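PDB 4BQH: Udp-n-acetylglucosamine pyrophosphorylase from Trypanosoma brucei, which probably catalyses transfer of the uridylyl group of UTP to N-acetyl-alpha-D-glucosamine 1-phosphate, giving UDP-N-acetylglucosamine and releasing diphosphate. Local coordinates for residues M150-I155 with S196-E201; K154-Q159 with S505-V510; L364-L369 with D411-P416. One frame throughout, in Å; residues are numbered along the deposited sequence.

Interaction 1 (M150-I155 with S196-E201); sequences MHCEKI and SYFGLE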
loop_
_atom_site.group_PDB
_atom_site.type_symbol
_atom_site.label_atom_id
_atom_site.label_comp_id
_atom_site.label_asym_id
_atom_site.label_seq_id
_atom_site.Cartn_x
_atom_site.Cartn_y
_atom_site.Cartn_z
ATOM N N MET A 150 2.037 -0.964 -14.289
ATOM C CA MET A 150 3.107 -1.831 -13.789
ATOM C C MET A 150 2.627 -2.709 -12.618
ATOM O O MET A 150 3.013 -3.872 -12.534
ATOM C CB MET A 150 4.378 -1.052 -13.455
ATOM C CG MET A 150 5.148 -0.623 -14.717
ATOM S SD MET A 150 6.621 0.377 -14.401
ATOM C CE MET A 150 5.860 1.834 -13.716
ATOM N N HIS A 151 1.785 -2.163 -11.746
ATOM C CA HIS A 151 1.161 -2.985 -10.693
ATOM C C HIS A 151 0.385 -4.139 -11.259
ATOM O O HIS A 151 0.539 -5.270 -10.790
ATOM C CB HIS A 151 0.269 -2.173 -9.755
ATOM C CG HIS A 151 0.946 -1.784 -8.454
ATOM N ND1 HIS A 151 1.992 -0.928 -8.414
ATOM C CD2 HIS A 151 0.680 -2.140 -7.137
ATOM C CE1 HIS A 151 2.396 -0.752 -7.113
ATOM N NE2 HIS A 151 1.605 -1.494 -6.336
ATOM N N CYS A 152 -0.433 -3.881 -12.277
ATOM C CA CYS A 152 -1.270 -4.929 -12.867
ATOM C C CYS A 152 -0.444 -5.985 -13.597
ATOM O O CYS A 152 -0.781 -7.174 -13.576
ATOM C CB CYS A 152 -2.321 -4.324 -13.797
ATOM S SG CYS A 152 -3.521 -3.278 -12.932
ATOM N N GLU A 153 0.641 -5.559 -14.235
ATOM C CA GLU A 153 1.510 -6.497 -14.904
ATOM C C GLU A 153 2.248 -7.378 -13.908
ATOM O O GLU A 153 2.476 -8.553 -14.173
ATOM C CB GLU A 153 2.491 -5.754 -15.811
ATOM C CG GLU A 153 1.807 -5.260 -17.059
ATOM C CD GLU A 153 2.747 -4.557 -18.031
ATOM O OE1 GLU A 153 3.960 -4.467 -17.765
ATOM O OE2 GLU A 153 2.239 -4.096 -19.074
ATOM N N LYS A 154 2.594 -6.834 -12.733
ATOM C CA LYS A 154 3.192 -7.672 -11.699
ATOM C C LYS A 154 2.198 -8.758 -11.261
ATOM O O LYS A 154 2.579 -9.910 -11.090
ATOM C CB LYS A 154 3.651 -6.831 -10.499
ATOM C CG LYS A 154 4.888 -5.976 -10.809
ATOM C CD LYS A 154 5.191 -4.974 -9.686
ATOM C CE LYS A 154 6.521 -4.255 -9.925
ATOM N NZ LYS A 154 6.770 -3.230 -8.846
ATOM N N ILE A 155 0.924 -8.399 -11.136
ATOM C CA ILE A 155 -0.084 -9.394 -10.740
ATOM C C ILE A 155 -0.168 -10.464 -11.817
ATOM O O ILE A 155 -0.155 -11.664 -11.511
ATOM C CB ILE A 155 -1.464 -8.751 -10.555
ATOM C CG1 ILE A 155 -1.442 -7.882 -9.294
ATOM C CG2 ILE A 155 -2.579 -9.815 -10.506
ATOM C CD1 ILE A 155 -2.707 -7.097 -9.054
ATOM N N SER A 196 -8.236 -1.323 -20.928
ATOM C CA SER A 196 -8.652 -2.729 -20.831
ATOM C C SER A 196 -8.141 -3.394 -19.555
ATOM O O SER A 196 -7.686 -4.541 -19.587
ATOM C CB SER A 196 -8.184 -3.528 -22.062
ATOM O OG SER A 196 -8.753 -2.939 -23.215
ATOM N N TYR A 197 -8.205 -2.649 -18.446
ATOM C CA TYR A 197 -7.786 -3.146 -17.115
ATOM C C TYR A 197 -6.374 -3.693 -17.113
ATOM O O TYR A 197 -6.034 -4.561 -16.314
ATOM C CB TYR A 197 -8.803 -4.168 -16.544
ATOM C CG TYR A 197 -10.212 -3.647 -16.542
ATOM C CD1 TYR A 197 -10.722 -2.911 -15.464
ATOM C CD2 TYR A 197 -11.039 -3.859 -17.645
ATOM C CE1 TYR A 197 -12.023 -2.401 -15.493
ATOM C CE2 TYR A 197 -12.322 -3.361 -17.682
ATOM C CZ TYR A 197 -12.812 -2.636 -16.619
ATOM O OH TYR A 197 -14.110 -2.182 -16.693
ATOM N N PHE A 198 -5.544 -3.164 -18.015
ATOM C CA PHE A 198 -4.110 -3.511 -18.114
ATOM C C PHE A 198 -3.870 -5.011 -18.225
ATOM O O PHE A 198 -2.854 -5.533 -17.765
ATOM C CB PHE A 198 -3.306 -2.870 -16.967
ATOM C CG PHE A 198 -3.529 -1.377 -16.848
ATOM C CD1 PHE A 198 -2.954 -0.496 -17.767
ATOM C CD2 PHE A 198 -4.353 -0.857 -15.850
ATOM C CE1 PHE A 198 -3.181 0.880 -17.665
ATOM C CE2 PHE A 198 -4.578 0.519 -15.742
ATOM C CZ PHE A 198 -3.987 1.379 -16.656
ATOM N N GLY A 199 -4.800 -5.683 -18.886
ATOM C CA GLY A 199 -4.677 -7.118 -19.131
ATOM C C GLY A 199 -5.343 -8.004 -18.088
ATOM O O GLY A 199 -5.420 -9.219 -18.276
ATOM N N LEU A 200 -5.812 -7.406 -16.988
ATOM C CA LEU A 200 -6.584 -8.132 -15.973
ATOM C C LEU A 200 -8.022 -8.374 -16.424
ATOM O O LEU A 200 -8.528 -7.679 -17.297
ATOM C CB LEU A 200 -6.620 -7.362 -14.644
ATOM C CG LEU A 200 -5.253 -7.099 -14.004
ATOM C CD1 LEU A 200 -5.433 -6.242 -12.757
ATOM C CD2 LEU A 200 -4.552 -8.394 -13.637
ATOM N N GLU A 201 -8.695 -9.340 -15.812
ATOM C CA GLU A 201 -10.146 -9.486 -16.016
ATOM C C GLU A 201 -10.907 -8.402 -15.271
ATOM O O GLU A 201 -10.615 -8.129 -14.114
ATOM C CB GLU A 201 -10.625 -10.840 -15.504
ATOM C CG GLU A 201 -9.961 -12.050 -16.147
ATOM C CD GLU A 201 -10.272 -13.358 -15.409
ATOM O OE1 GLU A 201 -10.675 -13.333 -14.217
ATOM O OE2 GLU A 201 -10.096 -14.432 -16.017
#
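C152 and F198 mark the closest backbone approach, with CA of C152 6.1 Å from CA of F198, where helix 147-166 meets the loop after helix 185-194. That second helix ends in a Schellman motif with S196 as its C-prime residue, and the positive phi angles continue through G199, making a tight left-handed turn in which L200 N bonds back to Y197 O. The CB atoms of F198 and L200 are thereby both directed at the helix, although the F198 ring then leads away. C152 sits between them: its CB lies 3.6 Å from CB of F198, while its SG, turned beside its own backbone N (chi1 -65°), is 3.5 Å from CD1 of L200. The same SG approaches the F198 ring obliquely, 5.0 Å from the centroid and 64° off the normal. One turn on, CG2 of I155 meets CD2 of L200 at 4.0 Å, the two side chains crossing at about a right angle. The F198 ring meets F192 edge-to-face, and L176 of strand 175-180 packs against C152, I155 and L200 alike. With methyls, methylenes and a thiol as its main contacting groups, the buried join holds helix to turn by shape and dispersion, without a directional polar bond between the two segments.

Interaction 2 (K154-Q159 with S505-V510); sequences KIRRRQ and SPLVSV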
loop_
_atom_site.group_PDB
_atom_site.type_symbol
_atom_site.label_atom_id
_atom_site.label_comp_id
_atom_site.label_asym_id
_atom_site.label_seq_id
_atom_site.Cartn_x
_atom_site.Cartn_y
_atom_site.Cartn_z
ATOM N N LYS A 154 2.594 -6.834 -12.733
ATOM C CA LYS A 154 3.192 -7.672 -11.699
ATOM C C LYS A 154 2.198 -8.758 -11.261
ATOM O O LYS A 154 2.579 -9.910 -11.090
ATOM C CB LYS A 154 3.651 -6.831 -10.499
ATOM C CG LYS A 154 4.888 -5.976 -10.809
ATOM C CD LYS A 154 5.191 -4.974 -9.686
ATOM C CE LYS A 154 6.521 -4.255 -9.925
ATOM N NZ LYS A 154 6.770 -3.230 -8.846
ATOM N N ILE A 155 0.924 -8.399 -11.136
ATOM C CA ILE A 155 -0.084 -9.394 -10.740
ATOM C C ILE A 155 -0.168 -10.464 -11.817
ATOM O O ILE A 155 -0.155 -11.664 -11.511
ATOM C CB ILE A 155 -1.464 -8.751 -10.555
ATOM C CG1 ILE A 155 -1.442 -7.882 -9.294
ATOM C CG2 ILE A 155 -2.579 -9.815 -10.506
ATOM C CD1 ILE A 155 -2.707 -7.097 -9.054
ATOM N N ARG A 156 -0.265 -10.028 -13.067
ATOM C CA ARG A 156 -0.342 -11.004 -14.187
ATOM C C ARG A 156 0.838 -11.971 -14.194
ATOM O O ARG A 156 0.680 -13.186 -14.426
ATOM C CB ARG A 156 -0.458 -10.266 -15.527
ATOM C CG ARG A 156 -1.854 -9.688 -15.753
ATOM C CD ARG A 156 -1.877 -8.633 -16.836
ATOM N NE ARG A 156 -1.496 -9.253 -18.105
ATOM C CZ ARG A 156 -1.018 -8.587 -19.144
ATOM N NH1 ARG A 156 -0.896 -7.257 -19.105
ATOM N NH2 ARG A 156 -0.671 -9.264 -20.225
ATOM N N ARG A 157 2.037 -11.453 -13.975
ATOM C CA ARG A 157 3.220 -12.308 -13.937
ATOM C C ARG A 157 3.214 -13.308 -12.765
ATOM O O ARG A 157 3.507 -14.499 -12.951
ATOM C CB ARG A 157 4.501 -11.465 -13.977
ATOM C CG ARG A 157 5.768 -12.283 -14.055
ATOM C CD ARG A 157 5.857 -13.112 -15.331
ATOM N NE ARG A 157 7.089 -13.879 -15.241
ATOM C CZ ARG A 157 7.252 -15.123 -15.650
ATOM N NH1 ARG A 157 6.248 -15.795 -16.206
ATOM N NH2 ARG A 157 8.442 -15.685 -15.496
ATOM N N ARG A 158 2.879 -12.825 -11.570
ATOM C CA ARG A 158 2.783 -13.698 -10.395
ATOM C C ARG A 158 1.711 -14.813 -10.637
ATOM O O ARG A 158 1.895 -15.974 -10.249
ATOM C CB ARG A 158 2.471 -12.888 -9.127
ATOM C CG ARG A 158 3.648 -12.040 -8.591
ATOM C CD ARG A 158 4.815 -12.858 -8.027
ATOM N NE ARG A 158 5.813 -11.953 -7.441
ATOM C CZ ARG A 158 7.045 -12.292 -7.086
ATOM N NH1 ARG A 158 7.482 -13.523 -7.269
ATOM N NH2 ARG A 158 7.852 -11.388 -6.514
ATOM N N GLN A 159 0.601 -14.445 -11.261
ATOM C CA GLN A 159 -0.486 -15.404 -11.575
ATOM C C GLN A 159 0.025 -16.466 -12.536
ATOM O O GLN A 159 -0.218 -17.670 -12.358
ATOM C CB GLN A 159 -1.684 -14.675 -12.208
ATOM C CG GLN A 159 -2.560 -13.922 -11.201
ATOM C CD GLN A 159 -3.666 -13.117 -11.858
ATOM O OE1 GLN A 159 -4.554 -12.591 -11.183
ATOM N NE2 GLN A 159 -3.645 -13.046 -13.198
ATOM N N SER A 505 10.744 -5.603 -18.095
ATOM C CA SER A 505 9.303 -5.579 -17.971
ATOM C C SER A 505 8.844 -6.565 -16.909
ATOM O O SER A 505 9.395 -7.640 -16.823
ATOM C CB SER A 505 8.653 -5.988 -19.301
ATOM O OG SER A 505 7.252 -6.024 -19.140
ATOM N N PRO A 506 7.829 -6.186 -16.106
ATOM C CA PRO A 506 7.302 -7.187 -15.157
ATOM C C PRO A 506 6.672 -8.380 -15.851
ATOM O O PRO A 506 6.589 -9.443 -15.248
ATOM C CB PRO A 506 6.247 -6.420 -14.347
ATOM C CG PRO A 506 6.464 -4.982 -14.628
ATOM C CD PRO A 506 7.209 -4.860 -15.939
ATOM N N LEU A 507 6.226 -8.217 -17.098
ATOM C CA LEU A 507 5.690 -9.364 -17.862
ATOM C C LEU A 507 6.773 -10.388 -18.201
ATOM O O LEU A 507 6.478 -11.573 -18.462
ATOM C CB LEU A 507 4.944 -8.875 -19.120
ATOM C CG LEU A 507 3.674 -8.066 -18.841
ATOM C CD1 LEU A 507 3.005 -7.583 -20.121
ATOM C CD2 LEU A 507 2.664 -8.808 -17.964
ATOM N N VAL A 508 8.030 -9.960 -18.148
ATOM C CA VAL A 508 9.164 -10.888 -18.243
ATOM C C VAL A 508 9.588 -11.477 -16.901
ATOM O O VAL A 508 9.734 -12.700 -16.773
ATOM C CB VAL A 508 10.385 -10.238 -18.939
ATOM C CG1 VAL A 508 11.555 -11.201 -18.995
ATOM C CG2 VAL A 508 9.984 -9.825 -20.349
ATOM N N SER A 509 9.791 -10.614 -15.908
ATOM C CA SER A 509 10.365 -11.050 -14.635
ATOM C C SER A 509 9.867 -10.183 -13.509
ATOM O O SER A 509 9.860 -8.959 -13.635
ATOM C CB SER A 509 11.882 -10.909 -14.679
ATOM O OG SER A 509 12.498 -11.643 -13.660
ATOM N N VAL A 510 9.482 -10.823 -12.393
ATOM C CA VAL A 510 9.153 -10.076 -11.171
ATOM C C VAL A 510 10.133 -10.371 -10.047
ATOM O O VAL A 510 10.162 -9.635 -9.052
ATOM C CB VAL A 510 7.724 -10.367 -10.645
ATOM C CG1 VAL A 510 6.669 -9.640 -11.478
ATOM C CG2 VAL A 510 7.467 -11.873 -10.549
HETATM O O HOH W 1 10.677 -10.088 -6.326
#
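R157 and V510 carry most of this contact, with L507. R157 leaves the helix with CG anti to its backbone nitrogen (chi1 -175°) and bends at chi2, which lays its methylenes along a row of loop carbonyls: CB is 3.2 Å from P506 O, and CD is 3.5 Å from L507 O. Farther out its NE comes to 3.3 Å from V508 O and makes a salt bridge with E513, while NH1 pairs with E160. V510 works with both of its methyls. CG1 rests on CB of R157 at 3.8 Å, whereas CG2 lies 3.4 Å above the plane of the R158 guanidinium, displaced from its centre. Y106 and N287 bind the nitrogens of that guanidinium, and a water accepting a weak bond from R158 NH2 donates to V510 O. L507 CD2 does likewise for R156, sitting 3.9 Å from CZ over the centre of one guanidinium face, with R156 NH1 bonded to F198 O. An ST turn, S505 OG accepting from L507 N, shapes the loop start. Three arginines thus offer aliphatic stems or flat faces to apolar groups, while most of their nitrogens find polar partners beyond the two segments, so charge and hydrophobic packing share one surface.

Interaction 3 (L364-L369 with D411-P416); sequences LHFMSL and DECDHP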
loop_
_atom_site.group_PDB
_atom_site.type_symbol
_atom_site.label_atom_id
_atom_site.label_comp_id
_atom_site.label_asym_id
_atom_site.label_seq_id
_atom_site.Cartn_x
_atom_site.Cartn_y
_atom_site.Cartn_z
ATOM N N LEU A 364 -7.949 -11.942 6.324
ATOM C CA LEU A 364 -9.282 -11.375 6.190
ATOM C C LEU A 364 -9.981 -11.298 7.552
ATOM O O LEU A 364 -10.705 -10.344 7.825
ATOM C CB LEU A 364 -10.126 -12.162 5.172
ATOM C CG LEU A 364 -11.308 -11.323 4.649
ATOM C CD1 LEU A 364 -10.850 -10.181 3.748
ATOM C CD2 LEU A 364 -12.288 -12.194 3.876
ATOM N N HIS A 365 -9.731 -12.270 8.422
ATOM C CA HIS A 365 -10.219 -12.198 9.804
ATOM C C HIS A 365 -9.745 -10.940 10.493
ATOM O O HIS A 365 -10.554 -10.253 11.144
ATOM C CB HIS A 365 -9.766 -13.409 10.625
ATOM C CG HIS A 365 -10.454 -13.527 11.978
ATOM N ND1 HIS A 365 -10.217 -14.547 12.820
ATOM C CD2 HIS A 365 -11.427 -12.737 12.589
ATOM C CE1 HIS A 365 -10.965 -14.397 13.936
ATOM N NE2 HIS A 365 -11.693 -13.292 13.802
ATOM N N PHE A 366 -8.446 -10.624 10.368
ATOM C CA PHE A 366 -7.954 -9.364 10.957
ATOM C C PHE A 366 -8.652 -8.147 10.352
ATOM O O PHE A 366 -9.015 -7.220 11.084
ATOM C CB PHE A 366 -6.422 -9.203 10.857
ATOM C CG PHE A 366 -5.936 -7.893 11.417
ATOM C CD1 PHE A 366 -5.850 -7.709 12.789
ATOM C CD2 PHE A 366 -5.654 -6.808 10.580
ATOM C CE1 PHE A 366 -5.463 -6.475 13.313
ATOM C CE2 PHE A 366 -5.229 -5.590 11.119
ATOM C CZ PHE A 366 -5.130 -5.435 12.483
ATOM N N MET A 367 -8.799 -8.120 9.024
ATOM C CA MET A 367 -9.457 -6.958 8.409
ATOM C C MET A 367 -10.856 -6.756 8.993
ATOM O O MET A 367 -11.282 -5.623 9.242
ATOM C CB MET A 367 -9.499 -7.093 6.893
ATOM C CG MET A 367 -8.112 -7.180 6.248
ATOM S SD MET A 367 -6.986 -5.836 6.651
ATOM C CE MET A 367 -7.765 -4.470 5.769
ATOM N N SER A 368 -11.579 -7.860 9.167
ATOM C CA SER A 368 -12.913 -7.843 9.779
ATOM C C SER A 368 -12.902 -7.361 11.228
ATOM O O SER A 368 -13.694 -6.508 11.626
ATOM C CB SER A 368 -13.515 -9.252 9.736
ATOM O OG SER A 368 -13.684 -9.681 8.399
ATOM N N LEU A 369 -12.024 -7.930 12.037
ATOM C CA LEU A 369 -12.042 -7.635 13.461
ATOM C C LEU A 369 -11.567 -6.207 13.681
ATOM O O LEU A 369 -12.089 -5.513 14.557
ATOM C CB LEU A 369 -11.123 -8.614 14.224
ATOM C CG LEU A 369 -11.085 -8.481 15.763
ATOM C CD1 LEU A 369 -10.869 -9.849 16.401
ATOM C CD2 LEU A 369 -9.931 -7.602 16.204
ATOM N N ASP A 411 -4.003 -10.114 18.247
ATOM C CA ASP A 411 -4.147 -11.439 18.857
ATOM C C ASP A 411 -5.571 -11.774 19.270
ATOM O O ASP A 411 -5.871 -12.925 19.626
ATOM C CB ASP A 411 -3.147 -11.604 20.003
ATOM C CG ASP A 411 -1.720 -11.705 19.481
ATOM O OD1 ASP A 411 -1.495 -12.459 18.516
ATOM O OD2 ASP A 411 -0.830 -11.034 20.024
ATOM N N GLU A 412 -6.456 -10.783 19.203
ATOM C CA GLU A 412 -7.882 -11.026 19.462
ATOM C C GLU A 412 -8.525 -11.890 18.379
ATOM O O GLU A 412 -9.643 -12.373 18.550
ATOM C CB GLU A 412 -8.616 -9.695 19.607
ATOM C CG GLU A 412 -8.067 -8.906 20.782
ATOM C CD GLU A 412 -8.774 -7.601 20.993
ATOM O OE1 GLU A 412 -9.781 -7.352 20.315
ATOM O OE2 GLU A 412 -8.319 -6.821 21.852
ATOM N N CYS A 413 -7.799 -12.114 17.280
ATOM C CA CYS A 413 -8.291 -12.954 16.201
ATOM C C CYS A 413 -8.224 -14.444 16.534
ATOM O O CYS A 413 -8.842 -15.251 15.843
ATOM C CB CYS A 413 -7.476 -12.714 14.919
ATOM S SG CYS A 413 -7.647 -11.036 14.259
ATOM N N ASP A 414 -7.417 -14.814 17.522
ATOM C CA ASP A 414 -7.271 -16.235 17.879
ATOM C C ASP A 414 -7.875 -16.521 19.256
ATOM O O ASP A 414 -7.740 -15.721 20.170
ATOM C CB ASP A 414 -5.801 -16.679 17.841
ATOM C CG ASP A 414 -5.202 -16.626 16.438
ATOM O OD1 ASP A 414 -5.871 -17.047 15.477
ATOM O OD2 ASP A 414 -4.048 -16.149 16.317
ATOM N N HIS A 415 -8.543 -17.669 19.385
ATOM C CA HIS A 415 -9.150 -18.081 20.652
ATOM C C HIS A 415 -8.722 -19.480 20.998
ATOM O O HIS A 415 -9.251 -20.428 20.439
ATOM C CB HIS A 415 -10.666 -18.004 20.540
ATOM C CG HIS A 415 -11.130 -16.711 19.959
ATOM N ND1 HIS A 415 -11.251 -15.599 20.700
ATOM C CD2 HIS A 415 -11.393 -16.345 18.648
ATOM C CE1 HIS A 415 -11.617 -14.576 19.907
ATOM N NE2 HIS A 415 -11.704 -15.033 18.653
ATOM N N PRO A 416 -7.731 -19.635 21.906
ATOM C CA PRO A 416 -6.965 -18.603 22.605
ATOM C C PRO A 416 -5.857 -18.015 21.710
ATOM O O PRO A 416 -5.512 -18.620 20.678
ATOM C CB PRO A 416 -6.335 -19.381 23.762
ATOM C CG PRO A 416 -6.070 -20.723 23.163
ATOM C CD PRO A 416 -7.273 -20.989 22.285
#
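C413 and the pair H365 and F366 form a cysteine sulfur-aromatic cluster at the start of helix 364-374, the helix that directly follows strand 359-363 of the central mixed sheet in this GT-A-type fold. SG of C413 stands almost squarely over the H365 ring, 4.4 Å from the centroid and 9° off the normal. Its CB takes part as well, in a CH-pi contact over the same face. Toward F366 the sulfur behaves differently: it lies at the ring edge, 5.4 Å from the centroid and 82° off the normal, and it presses closest on the backbone, 3.7 Å from CA of F366. One thiol therefore meets two aromatic rings in two ways. With chi1 at -169°, the H365 ring swings to the side opposite its own N, which also brings CE1 to 3.0 Å from C413 O. ND1 is near that oxygen too, but the angle is too poor for a hydrogen bond.

L369, one turn along, completes the first shell. Its CD1 sits 3.5 Å from E412 O and 4.0 Å from SG of C413, so the short 3-10 segment 411-413 is flanked by side chains from successive turns of the helix.

Farther out, polar bonds fix both partners. S363 OG accepts from F366 N at the helix start. D411 OD1 takes the backbone N of A422, and D414 OD1 binds H303, a residue that the C413 side chain also touches. F407 and F409, from the same inter-strand loop, cover F366 and L369. The bound inhibitor is about 11 Å from the side chain of L369, too far to touch it. Nearer the surface, E412 OE1 is salt-bridged to NE of R373, farther along helix 364-374, and lies 4.1 Å from CD2 of L369.

Overall arrangement
Read from the N terminus, helix 147-166 opens both interaction 1 and interaction 2. Interaction 1 closes first, after 40 residues that include strand 175-180 and helix 185-194. Interaction 2 closes only after 345 residues, and within that span lie segment 196-201 and the whole of interaction 3, whose own shorter loop of 41 residues carries strands 381-387 and 394-400. Interactions 1 and 2 share K154 and I155 and touch directly, so a single helix is joined to a neighbouring helix-to-strand turn and to the late loop between strand 501-504 and helix 519-528. Interaction 3 stands apart, its centre about 31 Å from that of interaction 1, linking helix 364-374 to the loop before strand 423-427.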